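PDB 5DMH: 3-oxo-tetronate kinase from Cupriavidus necator, which phosphorylates the four-carbon acid sugar 3-oxo-tetronate at its 4-position, using ATP and releasing ADP. Local coordinates for residues A[79-84]-A[102-107]; A[156-161]-A[232-237]; A[199-204]-A[228-233]; A[287-292]-A[386-391]; A[310-315]-A[340-345]. One frame throughout, in Å; residues are numbered along the deposited sequence.

Contact 1: residues A[79-84]-A[102-107]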
# COMPACT_ATOMS: atom_id res chain seq x y z
N LEU A 79 -0.03 -3.16 -14.73
CA LEU A 79 -1.29 -3.44 -14.06
C LEU A 79 -0.99 -3.68 -12.60
O LEU A 79 -0.04 -4.42 -12.28
CB LEU A 79 -1.91 -4.71 -14.66
CG LEU A 79 -2.31 -4.66 -16.14
CD1 LEU A 79 -2.69 -6.04 -16.62
CD2 LEU A 79 -3.46 -3.72 -16.32
N VAL A 80 -1.75 -3.04 -11.71
CA VAL A 80 -1.58 -3.21 -10.27
C VAL A 80 -2.86 -3.76 -9.66
O VAL A 80 -3.88 -3.07 -9.62
CB VAL A 80 -1.23 -1.88 -9.54
CG1 VAL A 80 -1.11 -2.13 -8.02
CG2 VAL A 80 0.08 -1.28 -10.07
N VAL A 81 -2.79 -5.01 -9.20
CA VAL A 81 -3.92 -5.64 -8.52
C VAL A 81 -3.89 -5.35 -7.02
O VAL A 81 -2.98 -5.77 -6.30
CB VAL A 81 -3.94 -7.17 -8.79
CG1 VAL A 81 -5.11 -7.83 -8.03
CG2 VAL A 81 -4.01 -7.46 -10.28
N ALA A 82 -4.90 -4.63 -6.53
CA ALA A 82 -5.06 -4.35 -5.13
C ALA A 82 -5.77 -5.49 -4.38
O ALA A 82 -6.91 -5.86 -4.71
CB ALA A 82 -5.84 -3.06 -4.97
N LEU A 83 -5.09 -6.06 -3.41
CA LEU A 83 -5.66 -7.05 -2.50
C LEU A 83 -5.74 -6.48 -1.07
O LEU A 83 -4.98 -5.59 -0.73
CB LEU A 83 -4.81 -8.32 -2.45
CG LEU A 83 -4.53 -9.03 -3.77
CD1 LEU A 83 -3.68 -10.28 -3.55
CD2 LEU A 83 -5.84 -9.35 -4.51
N LYS A 84 -6.63 -7.04 -0.24
CA LYS A 84 -6.69 -6.70 1.18
C LYS A 84 -6.13 -7.90 1.93
O LYS A 84 -6.85 -8.62 2.63
CB LYS A 84 -8.14 -6.38 1.61
CG LYS A 84 -8.26 -5.73 2.98
CD LYS A 84 -9.73 -5.52 3.42
CE LYS A 84 -9.84 -4.76 4.71
NZ LYS A 84 -9.30 -5.49 5.90
N GLN A 102 -1.87 -15.41 -11.90
CA GLN A 102 -2.32 -16.07 -13.12
C GLN A 102 -3.05 -15.06 -13.99
O GLN A 102 -2.84 -15.03 -15.22
CB GLN A 102 -3.22 -17.26 -12.78
CG GLN A 102 -3.99 -17.81 -13.97
CD GLN A 102 -3.10 -18.27 -15.08
OE1 GLN A 102 -1.91 -18.56 -14.90
NE2 GLN A 102 -3.68 -18.34 -16.28
N TRP A 103 -3.91 -14.23 -13.39
CA TRP A 103 -4.65 -13.24 -14.18
C TRP A 103 -3.66 -12.31 -14.91
O TRP A 103 -3.82 -12.01 -16.11
CB TRP A 103 -5.64 -12.45 -13.30
CG TRP A 103 -6.44 -11.46 -14.08
CD1 TRP A 103 -7.56 -11.70 -14.83
CD2 TRP A 103 -6.15 -10.07 -14.21
NE1 TRP A 103 -7.99 -10.54 -15.42
CE2 TRP A 103 -7.14 -9.52 -15.05
CE3 TRP A 103 -5.16 -9.24 -13.70
CZ2 TRP A 103 -7.17 -8.16 -15.39
CZ3 TRP A 103 -5.18 -7.89 -14.02
CH2 TRP A 103 -6.18 -7.36 -14.86
N LEU A 104 -2.64 -11.88 -14.20
CA LEU A 104 -1.63 -10.98 -14.76
C LEU A 104 -0.86 -11.64 -15.89
O LEU A 104 -0.63 -11.03 -16.93
CB LEU A 104 -0.67 -10.53 -13.66
CG LEU A 104 -1.29 -9.55 -12.66
CD1 LEU A 104 -0.33 -9.39 -11.50
CD2 LEU A 104 -1.59 -8.18 -13.29
N ARG A 105 -0.50 -12.91 -15.72
CA ARG A 105 0.22 -13.64 -16.75
C ARG A 105 -0.63 -13.73 -18.01
O ARG A 105 -0.15 -13.53 -19.13
CB ARG A 105 0.57 -15.05 -16.28
CG ARG A 105 1.41 -15.14 -15.05
CD ARG A 105 1.59 -16.57 -14.61
NE ARG A 105 2.81 -17.12 -15.18
CZ ARG A 105 3.48 -18.15 -14.70
NH1 ARG A 105 3.08 -18.80 -13.61
NH2 ARG A 105 4.60 -18.50 -15.30
N ALA A 106 -1.90 -14.03 -17.81
CA ALA A 106 -2.86 -14.16 -18.91
C ALA A 106 -3.09 -12.87 -19.67
O ALA A 106 -3.47 -12.91 -20.83
CB ALA A 106 -4.16 -14.67 -18.37
N GLN A 107 -2.88 -11.72 -19.02
CA GLN A 107 -2.91 -10.43 -19.71
C GLN A 107 -1.61 -10.18 -20.48
O GLN A 107 -1.54 -9.22 -21.25
CB GLN A 107 -3.16 -9.26 -18.75
CG GLN A 107 -4.30 -9.43 -17.75
CD GLN A 107 -5.56 -10.01 -18.35
OE1 GLN A 107 -6.15 -9.42 -19.25
NE2 GLN A 107 -5.97 -11.19 -17.87
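The carbonyl oxygen of W103 takes two hydrogen bonds from Q107, and both residues touch L79 across the contact. The side-chain amide gives one bond, with NE2 2.9 Å from W103 O, and the backbone N of Q107 gives the other. The two donors come from opposite faces of the carbonyl plane. Q107 is bent at its second torsion (chi2 -44°), which folds the amide back toward its own helix. NE2 then also lies over one face of the W103 indole, 3.2 Å above the plane and near the rim. The bond to W103 O probably holds the amide's rotation. The CB and CG of Q107 face L79. L79 CD1 packs 3.9 Å from Q107 CB, with the two side chains crossing at about a right angle. The same methyl group is 4.0 Å from W103 CZ3. V81 CG2 touches both W103 CZ3 and L104 CD2, at 3.9 Å from each. L104 CD2 also touches L79 CB, nearer the start of the strand, at 3.7 Å. No hydrogen bond joins the segments, so the join is wholly apolar. V80 points the other way, toward helix 41-53. Strand 79-82 and helix 102-106 run nearly antiparallel, at 161°, with their axes 10.2 Å apart. This is a helix packed on one face of a parallel sheet, as expected of an alpha/beta domain, here the sugar-binding N-terminal domain.

Contact 2: residues A[156-161]-A[232-237]; sequences TIFRGH and DAVSDA
The carboxylate of D232 faces the type I' turn from F158 to H161 and binds two successive backbone N-H groups. Its CG stands beside the backbone N of D232 (chi1 -75°), which carries both oxygens to the turn. OD1 uses its syn lone pair for G160 N, at 2.8 Å. OD2 takes R159 N, also at 2.8 Å, but from above the carboxylate plane and with a more bent bond. The I157 side chain passes obliquely by D232, and its CG2 lies 3.3 Å from D232 OD1. One step on, I157 and A233 form an antiparallel hydrogen-bonded pair. The bond from I157 N to A233 O is 3.0 Å and nearly straight, while the return bond from A233 N to I157 O is less so. V234 CG1 comes to the edge of the F158 ring, 4.4 Å from CD1, near the ring plane. T156 CB lies 3.6 Å from A233 O, the acceptor of the I157 bond. S235 then caps helix 236-245. The positive phi of G160 suits glycine in such a turn. With two N-H groups on one buried carboxylate, plus Y204 N on OD2, the negative charge of D232 is probably well stabilised, and the hairpin tip is tied to the end of strand 228-231.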
# COMPACT_ATOMS: atom_id res chain seq x y z
N THR A 156 15.19 3.70 4.86
CA THR A 156 16.42 3.12 4.33
C THR A 156 16.79 1.80 5.01
O THR A 156 16.32 1.49 6.11
CB THR A 156 17.62 4.11 4.40
OG1 THR A 156 17.88 4.50 5.75
CG2 THR A 156 17.35 5.34 3.55
N ILE A 157 17.62 1.01 4.32
CA ILE A 157 18.03 -0.32 4.76
C ILE A 157 19.56 -0.47 4.67
O ILE A 157 20.14 -0.22 3.63
CB ILE A 157 17.39 -1.47 3.92
CG1 ILE A 157 15.87 -1.35 3.90
CG2 ILE A 157 17.74 -2.81 4.53
CD1 ILE A 157 15.23 -2.23 2.88
N PHE A 158 20.16 -0.83 5.79
CA PHE A 158 21.62 -0.96 5.95
C PHE A 158 21.91 -2.23 6.72
O PHE A 158 21.42 -2.43 7.83
CB PHE A 158 22.21 0.26 6.68
CG PHE A 158 23.71 0.19 6.87
CD1 PHE A 158 24.56 0.61 5.86
CD2 PHE A 158 24.27 -0.28 8.05
CE1 PHE A 158 25.93 0.56 6.03
CE2 PHE A 158 25.64 -0.33 8.21
CZ PHE A 158 26.47 0.11 7.22
N ARG A 159 22.74 -3.11 6.15
CA ARG A 159 23.02 -4.42 6.73
C ARG A 159 21.74 -5.14 7.13
O ARG A 159 21.68 -5.83 8.13
CB ARG A 159 24.02 -4.32 7.87
CG ARG A 159 25.40 -3.84 7.39
CD ARG A 159 26.46 -3.78 8.50
NE ARG A 159 27.74 -3.41 7.91
CZ ARG A 159 28.63 -4.27 7.41
NH1 ARG A 159 28.40 -5.57 7.41
NH2 ARG A 159 29.74 -3.82 6.87
N GLY A 160 20.73 -4.96 6.30
CA GLY A 160 19.45 -5.63 6.41
C GLY A 160 18.51 -5.04 7.43
O GLY A 160 17.40 -5.55 7.59
N HIS A 161 18.96 -3.98 8.12
CA HIS A 161 18.21 -3.35 9.18
C HIS A 161 17.44 -2.15 8.61
O HIS A 161 17.99 -1.30 7.91
CB HIS A 161 19.15 -2.91 10.33
CG HIS A 161 19.67 -4.05 11.16
ND1 HIS A 161 20.49 -5.03 10.66
CD2 HIS A 161 19.46 -4.37 12.47
CE1 HIS A 161 20.79 -5.89 11.62
NE2 HIS A 161 20.15 -5.54 12.71
N ASP A 232 19.74 -4.08 0.70
CA ASP A 232 20.06 -2.77 1.25
C ASP A 232 19.83 -1.65 0.22
O ASP A 232 20.02 -1.82 -0.99
CB ASP A 232 21.53 -2.71 1.76
CG ASP A 232 21.77 -3.44 3.08
OD1 ASP A 232 20.80 -3.85 3.77
OD2 ASP A 232 22.98 -3.59 3.43
N ALA A 233 19.46 -0.47 0.71
CA ALA A 233 19.34 0.69 -0.15
C ALA A 233 19.35 1.90 0.75
O ALA A 233 18.49 2.04 1.63
CB ALA A 233 18.05 0.65 -0.95
N VAL A 234 20.38 2.73 0.57
CA VAL A 234 20.58 3.92 1.41
C VAL A 234 20.23 5.21 0.70
O VAL A 234 20.36 6.30 1.28
CB VAL A 234 22.01 3.99 1.96
CG1 VAL A 234 22.41 2.68 2.57
CG2 VAL A 234 23.02 4.38 0.86
N SER A 235 19.75 5.09 -0.53
CA SER A 235 19.44 6.24 -1.38
C SER A 235 18.59 5.81 -2.55
O SER A 235 18.49 4.60 -2.84
CB SER A 235 20.74 6.81 -1.91
OG SER A 235 21.34 5.84 -2.71
N ASP A 236 17.99 6.79 -3.23
CA ASP A 236 17.27 6.51 -4.47
C ASP A 236 18.24 5.94 -5.51
O ASP A 236 17.86 5.08 -6.32
CB ASP A 236 16.58 7.75 -5.03
CG ASP A 236 15.29 8.10 -4.29
OD1 ASP A 236 14.79 7.30 -3.47
OD2 ASP A 236 14.79 9.21 -4.53
N ALA A 237 19.49 6.40 -5.50
CA ALA A 237 20.47 5.84 -6.42
C ALA A 237 20.59 4.32 -6.25
O ALA A 237 20.68 3.59 -7.23
CB ALA A 237 21.83 6.52 -6.26

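Contact 3: residues A[199-204]-A[228-233]; sequences VGLLRY and MAIADA
The Y204 ring meets the D232 carboxylate at its edge, with OD2 near the ring plane and 3.6 Å from CD1. The two planes are 25° apart, and the two side chains run alongside each other in the same direction. Y204 CG sits between its backbone N and carbonyl carbon (chi1 71°), which keeps the ring beside the carboxylate. The F158 ring also meets the Y204 ring. Y204 N gives a hydrogen bond to D232 OD2 on its anti side, at 2.8 Å. R203 runs alongside as well, but what it offers is aliphatic: its CG lies 3.6 Å from OD2, and its guanidinium plane is turned 76° from the carboxylate. L201 CD1 comes close to the other oxygen, 3.6 Å from D232 OD1.

Behind this end the two strands pair in parallel. G200 N, L202 N, I230 N and D232 N each donate across the gap. The bond from L202 N to I230 O is 2.8 Å and almost straight. V199, L201, M228 (a selenomethionine) and I230 share one face, where L201 CD1 packs 4.2 Å from I230 CB. L202, A229 and A231 share the other, with L202 CB 4.3 Å from A229 CB. G200 adds no side chain there. Helix 187-193 lies against M228 and I230, whereas helices 211-223 and 236-245 cover L202. Strand 199-202 is the outer strand, and strand 228-231 pairs on its far side with strand 144-147.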
# COMPACT_ATOMS: atom_id res chain seq x y z
N VAL A 199 16.74 -17.21 3.66
CA VAL A 199 16.75 -15.75 3.46
C VAL A 199 18.15 -15.20 3.66
O VAL A 199 18.81 -15.58 4.61
CB VAL A 199 15.80 -15.03 4.46
CG1 VAL A 199 15.94 -13.53 4.34
CG2 VAL A 199 14.37 -15.45 4.21
N GLY A 200 18.62 -14.37 2.75
CA GLY A 200 19.94 -13.80 2.86
C GLY A 200 19.92 -12.28 2.73
O GLY A 200 18.87 -11.62 2.94
N LEU A 201 21.07 -11.72 2.37
CA LEU A 201 21.26 -10.28 2.31
C LEU A 201 22.08 -9.88 1.10
O LEU A 201 23.17 -10.41 0.88
CB LEU A 201 21.98 -9.78 3.56
CG LEU A 201 22.31 -8.28 3.64
CD1 LEU A 201 21.08 -7.41 3.69
CD2 LEU A 201 23.20 -8.00 4.87
N LEU A 202 21.54 -8.93 0.35
CA LEU A 202 22.28 -8.26 -0.70
C LEU A 202 22.75 -6.93 -0.10
O LEU A 202 21.98 -5.98 -0.02
CB LEU A 202 21.37 -8.07 -1.93
CG LEU A 202 21.85 -7.26 -3.11
CD1 LEU A 202 23.16 -7.85 -3.63
CD2 LEU A 202 20.80 -7.24 -4.22
N ARG A 203 23.99 -6.88 0.36
CA ARG A 203 24.45 -5.82 1.26
C ARG A 203 24.80 -4.52 0.53
O ARG A 203 25.14 -4.52 -0.66
CB ARG A 203 25.66 -6.35 2.06
CG ARG A 203 26.05 -5.52 3.28
CD ARG A 203 27.24 -6.13 4.02
NE ARG A 203 26.90 -7.38 4.66
CZ ARG A 203 27.19 -8.60 4.20
NH1 ARG A 203 26.79 -9.67 4.89
NH2 ARG A 203 27.88 -8.79 3.09
N TYR A 204 24.75 -3.41 1.26
CA TYR A 204 24.95 -2.08 0.70
C TYR A 204 26.25 -1.89 -0.06
O TYR A 204 26.32 -1.05 -0.97
CB TYR A 204 24.90 -1.04 1.83
CG TYR A 204 26.11 -1.09 2.72
CD1 TYR A 204 26.20 -2.00 3.76
CD2 TYR A 204 27.20 -0.26 2.49
CE1 TYR A 204 27.32 -2.08 4.54
CE2 TYR A 204 28.31 -0.31 3.27
CZ TYR A 204 28.38 -1.22 4.31
OH TYR A 204 29.49 -1.29 5.11
N MSE A 228 15.67 -15.84 -1.13
CA MSE A 228 15.19 -14.47 -1.05
C MSE A 228 16.20 -13.64 -0.26
O MSE A 228 16.63 -14.04 0.82
CB MSE A 228 13.81 -14.42 -0.37
CG MSE A 228 13.26 -13.04 -0.21
SE MSE A 228 11.26 -13.17 -0.20
CE MSE A 228 11.05 -14.82 0.68
N ALA A 229 16.57 -12.49 -0.80
CA ALA A 229 17.54 -11.62 -0.13
C ALA A 229 16.93 -10.27 0.18
O ALA A 229 16.38 -9.61 -0.72
CB ALA A 229 18.77 -11.40 -1.01
N ILE A 230 17.03 -9.87 1.44
CA ILE A 230 16.79 -8.49 1.82
C ILE A 230 17.81 -7.66 1.02
O ILE A 230 18.96 -8.03 0.98
CB ILE A 230 17.02 -8.28 3.31
CG1 ILE A 230 16.03 -9.10 4.16
CG2 ILE A 230 16.93 -6.80 3.67
CD1 ILE A 230 14.58 -8.78 3.91
N ALA A 231 17.38 -6.60 0.35
CA ALA A 231 18.33 -5.73 -0.36
C ALA A 231 18.49 -4.39 0.34
O ALA A 231 17.51 -3.66 0.54
CB ALA A 231 17.89 -5.50 -1.79
N ASP A 232 19.74 -4.08 0.70
CA ASP A 232 20.06 -2.77 1.25
C ASP A 232 19.83 -1.65 0.22
O ASP A 232 20.02 -1.82 -0.99
CB ASP A 232 21.53 -2.71 1.76
CG ASP A 232 21.77 -3.44 3.08
OD1 ASP A 232 20.80 -3.85 3.77
OD2 ASP A 232 22.98 -3.59 3.43
N ALA A 233 19.46 -0.47 0.71
CA ALA A 233 19.34 0.69 -0.15
C ALA A 233 19.35 1.90 0.75
O ALA A 233 18.49 2.04 1.63
CB ALA A 233 18.05 0.65 -0.95

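Contact 4: residues A[287-292]-A[386-391]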
# COMPACT_ATOMS: atom_id res chain seq x y z
N PRO A 287 -19.76 16.72 -2.72
CA PRO A 287 -19.51 16.47 -1.31
C PRO A 287 -18.32 15.54 -1.07
O PRO A 287 -18.08 14.59 -1.81
CB PRO A 287 -20.82 15.85 -0.83
CG PRO A 287 -21.85 16.36 -1.77
CD PRO A 287 -21.16 16.51 -3.09
N GLY A 288 -17.60 15.82 0.01
CA GLY A 288 -16.45 15.05 0.38
C GLY A 288 -16.57 14.57 1.82
O GLY A 288 -17.49 14.96 2.55
N VAL A 289 -15.63 13.72 2.20
CA VAL A 289 -15.53 13.17 3.54
C VAL A 289 -14.10 12.65 3.77
O VAL A 289 -13.40 12.28 2.82
CB VAL A 289 -16.55 12.02 3.73
CG1 VAL A 289 -16.20 10.84 2.79
CG2 VAL A 289 -16.57 11.56 5.20
N VAL A 290 -13.69 12.60 5.04
CA VAL A 290 -12.41 12.02 5.45
C VAL A 290 -12.75 10.91 6.45
O VAL A 290 -13.50 11.15 7.37
CB VAL A 290 -11.49 13.04 6.12
CG1 VAL A 290 -10.11 12.46 6.35
CG2 VAL A 290 -11.39 14.29 5.26
N LEU A 291 -12.26 9.71 6.16
CA LEU A 291 -12.49 8.51 6.96
C LEU A 291 -11.16 7.99 7.46
O LEU A 291 -10.32 7.51 6.66
CB LEU A 291 -13.20 7.46 6.11
CG LEU A 291 -14.52 7.88 5.47
CD1 LEU A 291 -15.06 6.79 4.56
CD2 LEU A 291 -15.53 8.26 6.55
N ALA A 292 -10.95 8.07 8.77
CA ALA A 292 -9.63 7.76 9.32
C ALA A 292 -9.67 6.57 10.27
O ALA A 292 -10.27 6.63 11.33
CB ALA A 292 -9.05 8.97 10.02
N ARG A 386 -18.85 12.36 -3.47
CA ARG A 386 -18.03 12.07 -4.64
C ARG A 386 -16.53 12.04 -4.31
O ARG A 386 -15.75 11.48 -5.08
CB ARG A 386 -18.28 13.10 -5.74
CG ARG A 386 -19.71 13.12 -6.23
CD ARG A 386 -19.99 11.97 -7.18
NE ARG A 386 -19.16 12.07 -8.37
CZ ARG A 386 -19.40 12.90 -9.39
NH1 ARG A 386 -20.46 13.69 -9.37
NH2 ARG A 386 -18.57 12.92 -10.43
N ARG A 387 -16.13 12.67 -3.21
CA ARG A 387 -14.69 12.73 -2.84
C ARG A 387 -14.48 12.04 -1.50
O ARG A 387 -15.12 12.38 -0.51
CB ARG A 387 -14.17 14.18 -2.75
CG ARG A 387 -14.28 14.99 -4.06
CD ARG A 387 -13.85 16.44 -3.86
NE ARG A 387 -14.82 17.16 -3.05
CZ ARG A 387 -14.55 18.07 -2.11
NH1 ARG A 387 -15.56 18.63 -1.45
NH2 ARG A 387 -13.31 18.43 -1.83
N PHE A 388 -13.56 11.07 -1.49
CA PHE A 388 -13.26 10.29 -0.30
C PHE A 388 -11.78 10.28 -0.02
O PHE A 388 -10.98 9.79 -0.84
CB PHE A 388 -13.72 8.84 -0.52
CG PHE A 388 -15.18 8.70 -0.80
CD1 PHE A 388 -15.69 8.97 -2.06
CD2 PHE A 388 -16.04 8.23 0.18
CE1 PHE A 388 -17.04 8.81 -2.32
CE2 PHE A 388 -17.38 8.07 -0.08
CZ PHE A 388 -17.88 8.37 -1.32
N VAL A 389 -11.40 10.80 1.15
CA VAL A 389 -10.03 10.70 1.68
C VAL A 389 -10.04 9.68 2.81
O VAL A 389 -10.78 9.83 3.77
CB VAL A 389 -9.55 12.06 2.23
CG1 VAL A 389 -8.15 11.93 2.82
CG2 VAL A 389 -9.59 13.12 1.14
N VAL A 390 -9.26 8.62 2.66
CA VAL A 390 -9.22 7.51 3.59
C VAL A 390 -7.81 7.35 4.14
O VAL A 390 -6.86 7.22 3.38
CB VAL A 390 -9.66 6.20 2.93
CG1 VAL A 390 -9.81 5.11 3.98
CG2 VAL A 390 -10.96 6.36 2.12
N ALA A 391 -7.69 7.34 5.46
CA ALA A 391 -6.41 7.18 6.12
C ALA A 391 -6.30 5.77 6.66
O ALA A 391 -7.12 5.37 7.50
CB ALA A 391 -6.28 8.19 7.26
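Strands 288-292 and 387-391 pair in parallel, residue for residue from G288 with R387 to A292 with A391, at only 15° to each other. They are inner strands of the parallel part of the mixed sheet in the nucleotide-binding C-terminal domain. The ladder opens at P287 O, which accepts from both R386 N and R387 N. The next bond, from V289 N to R387 O, is weak. Further on the bonds straighten: V389 N meets V289 O almost in a straight line, and L291 N reaches V389 O at 2.8 Å.

V290, V389, A292 and A391 lie on one face with R387. V290 and V389 stand side by side, their CG1 atoms 4.1 Å apart, under helix 443-451. The CB atoms of A292 and A391 are 4.0 Å apart and end that row. On the other face, V289 and F388 cross at a slant, and V289 CG1 comes 3.7 Å from F388 CD2. That methyl stands between the backbone N and carbonyl carbon of V289 (chi1 65°), which turns it to the ring. V390 packs on helix 393-403, including T395, a residue inferred to bind ATP. A391 is likewise near S294, so this end of the ladder leads to the nucleotide site, with the V390 side chain about 7 Å from the bound ADP.

At the far end, R387 bends at its third torsion (chi3 -70°) and bonds G286 O and L448 O. G288 CA lies over one face of its guanidinium, 4.1 Å from NH1.

Contact 5: residues A[310-315]-A[340-345]; sequences GRPALR and EPVLIY
The CB of R315 lies over one face of the Y345 ring, toward its rim, at the end of a parallel strand pair on the edge of the nucleotide-binding domain's sheet. Strand 313-315 is the outermost strand, beside 343-345. R315 CB makes a CH-pi contact with the ring, 4.0 Å from its centroid. CG of R315 is anti to its backbone N (chi1 -170°), and the chain stays extended to NE. CG and CD therefore also run past Y345 CE2, and the guanidinium travels on to S348 and E352. Y345 takes the rarer torsion that sets CG between N and the carbonyl carbon (chi1 72°). This brings the ring back over the neighbouring strand, with A313 CB at its edge, 3.9 Å from CE1. On the opposite face of the sheet, I344 CD1 meets L314 CB, at 3.8 Å. Three backbone bonds hold the register: L343 N to P312 O, L314 N to L343 O and Y345 N to L314 O. Before the strands, P312 crosses E340 obliquely, and E340 CG is 3.7 Å from P312 CG. R311 NE and E340 OE1 do not touch but share a water. That water accepts from R311 NE and donates to E340 OE1, at 2.9 Å each, and donates to P341 O at 2.6 Å.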
# COMPACT_ATOMS: atom_id res chain seq x y z
N GLY A 310 -10.81 23.79 13.66
CA GLY A 310 -12.22 23.89 13.95
C GLY A 310 -13.15 23.18 12.99
O GLY A 310 -14.34 23.49 12.95
N ARG A 311 -12.62 22.23 12.25
CA ARG A 311 -13.41 21.53 11.24
C ARG A 311 -14.24 20.41 11.86
O ARG A 311 -13.81 19.79 12.82
CB ARG A 311 -12.51 21.03 10.12
CG ARG A 311 -11.75 22.16 9.43
CD ARG A 311 -10.93 21.68 8.24
NE ARG A 311 -11.75 21.41 7.06
CZ ARG A 311 -11.28 21.29 5.82
NH1 ARG A 311 -9.98 21.41 5.59
NH2 ARG A 311 -12.09 21.06 4.80
N PRO A 312 -15.45 20.17 11.35
CA PRO A 312 -16.36 19.20 11.97
C PRO A 312 -15.82 17.78 11.96
O PRO A 312 -15.26 17.34 10.95
CB PRO A 312 -17.63 19.28 11.12
CG PRO A 312 -17.31 20.08 9.89
CD PRO A 312 -15.90 20.61 10.01
N ALA A 313 -15.98 17.09 13.08
CA ALA A 313 -15.45 15.74 13.24
C ALA A 313 -16.28 14.93 14.24
O ALA A 313 -16.83 15.47 15.20
CB ALA A 313 -14.00 15.78 13.72
N LEU A 314 -16.36 13.63 14.00
CA LEU A 314 -16.97 12.73 14.95
C LEU A 314 -16.07 11.54 15.19
O LEU A 314 -15.64 10.89 14.25
CB LEU A 314 -18.32 12.24 14.43
CG LEU A 314 -19.05 11.28 15.36
CD1 LEU A 314 -19.30 11.93 16.71
CD2 LEU A 314 -20.35 10.83 14.73
N ARG A 315 -15.82 11.25 16.46
CA ARG A 315 -14.98 10.11 16.83
C ARG A 315 -15.80 8.82 17.03
O ARG A 315 -16.91 8.84 17.59
CB ARG A 315 -14.23 10.45 18.10
CG ARG A 315 -13.17 9.47 18.47
CD ARG A 315 -12.39 9.94 19.66
NE ARG A 315 -11.26 9.07 19.91
CZ ARG A 315 -10.23 9.38 20.69
NH1 ARG A 315 -10.18 10.55 21.32
NH2 ARG A 315 -9.25 8.49 20.85
N GLU A 340 -20.06 21.08 4.64
CA GLU A 340 -18.65 20.91 4.29
C GLU A 340 -18.24 19.51 4.69
O GLU A 340 -18.94 18.85 5.45
CB GLU A 340 -17.80 21.94 5.04
CG GLU A 340 -17.72 21.67 6.53
CD GLU A 340 -17.25 22.87 7.35
OE1 GLU A 340 -16.01 23.16 7.34
OE2 GLU A 340 -18.10 23.50 8.01
N PRO A 341 -17.06 19.07 4.23
CA PRO A 341 -16.63 17.73 4.61
C PRO A 341 -16.40 17.61 6.10
O PRO A 341 -15.95 18.55 6.75
CB PRO A 341 -15.29 17.55 3.86
CG PRO A 341 -15.43 18.48 2.70
CD PRO A 341 -16.19 19.66 3.21
N VAL A 342 -16.76 16.44 6.62
CA VAL A 342 -16.47 16.06 7.97
C VAL A 342 -15.42 14.96 8.01
O VAL A 342 -15.19 14.27 7.02
CB VAL A 342 -17.73 15.57 8.72
CG1 VAL A 342 -18.88 16.57 8.59
CG2 VAL A 342 -18.15 14.18 8.27
N LEU A 343 -14.83 14.82 9.19
CA LEU A 343 -13.89 13.76 9.52
C LEU A 343 -14.58 12.78 10.46
O LEU A 343 -15.11 13.20 11.51
CB LEU A 343 -12.68 14.38 10.24
CG LEU A 343 -11.71 13.37 10.87
CD1 LEU A 343 -11.01 12.49 9.85
CD2 LEU A 343 -10.70 14.09 11.72
N ILE A 344 -14.63 11.52 10.06
CA ILE A 344 -15.05 10.43 10.94
C ILE A 344 -13.80 9.62 11.25
O ILE A 344 -13.13 9.15 10.32
CB ILE A 344 -16.12 9.56 10.28
CG1 ILE A 344 -17.24 10.43 9.72
CG2 ILE A 344 -16.64 8.49 11.24
CD1 ILE A 344 -18.10 11.16 10.76
N TYR A 345 -13.49 9.44 12.54
CA TYR A 345 -12.19 8.88 12.90
C TYR A 345 -12.23 7.99 14.12
O TYR A 345 -12.95 8.26 15.06
CB TYR A 345 -11.14 9.99 13.12
CG TYR A 345 -11.31 10.84 14.38
CD1 TYR A 345 -12.21 11.88 14.41
CD2 TYR A 345 -10.56 10.59 15.53
CE1 TYR A 345 -12.37 12.68 15.54
CE2 TYR A 345 -10.72 11.36 16.67
CZ TYR A 345 -11.63 12.40 16.67
OH TYR A 345 -11.78 13.19 17.78
O HOH W 1 -14.58 20.78 6.61

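Contact 1 comes first and closes a short, mostly helical loop, setting helix 90-106 on strand 78-82. Contact 2 opens next, at 156-161, and contact 3 opens inside its span, at 199-204. Both close on one stretch and share D232 and A233, so the outer strand pair and the hairpin at 158-161 meet there. These three contacts belong to the sugar-binding domain. Contact 4 opens in the nucleotide-binding domain at 287-292 and closes at 386-391. Contact 5 opens and closes within that span. The two touch directly, because strand 288-292 lies between 387-391 and 343-345. Together they join four neighbouring parallel strands, out to the edge at 313-315.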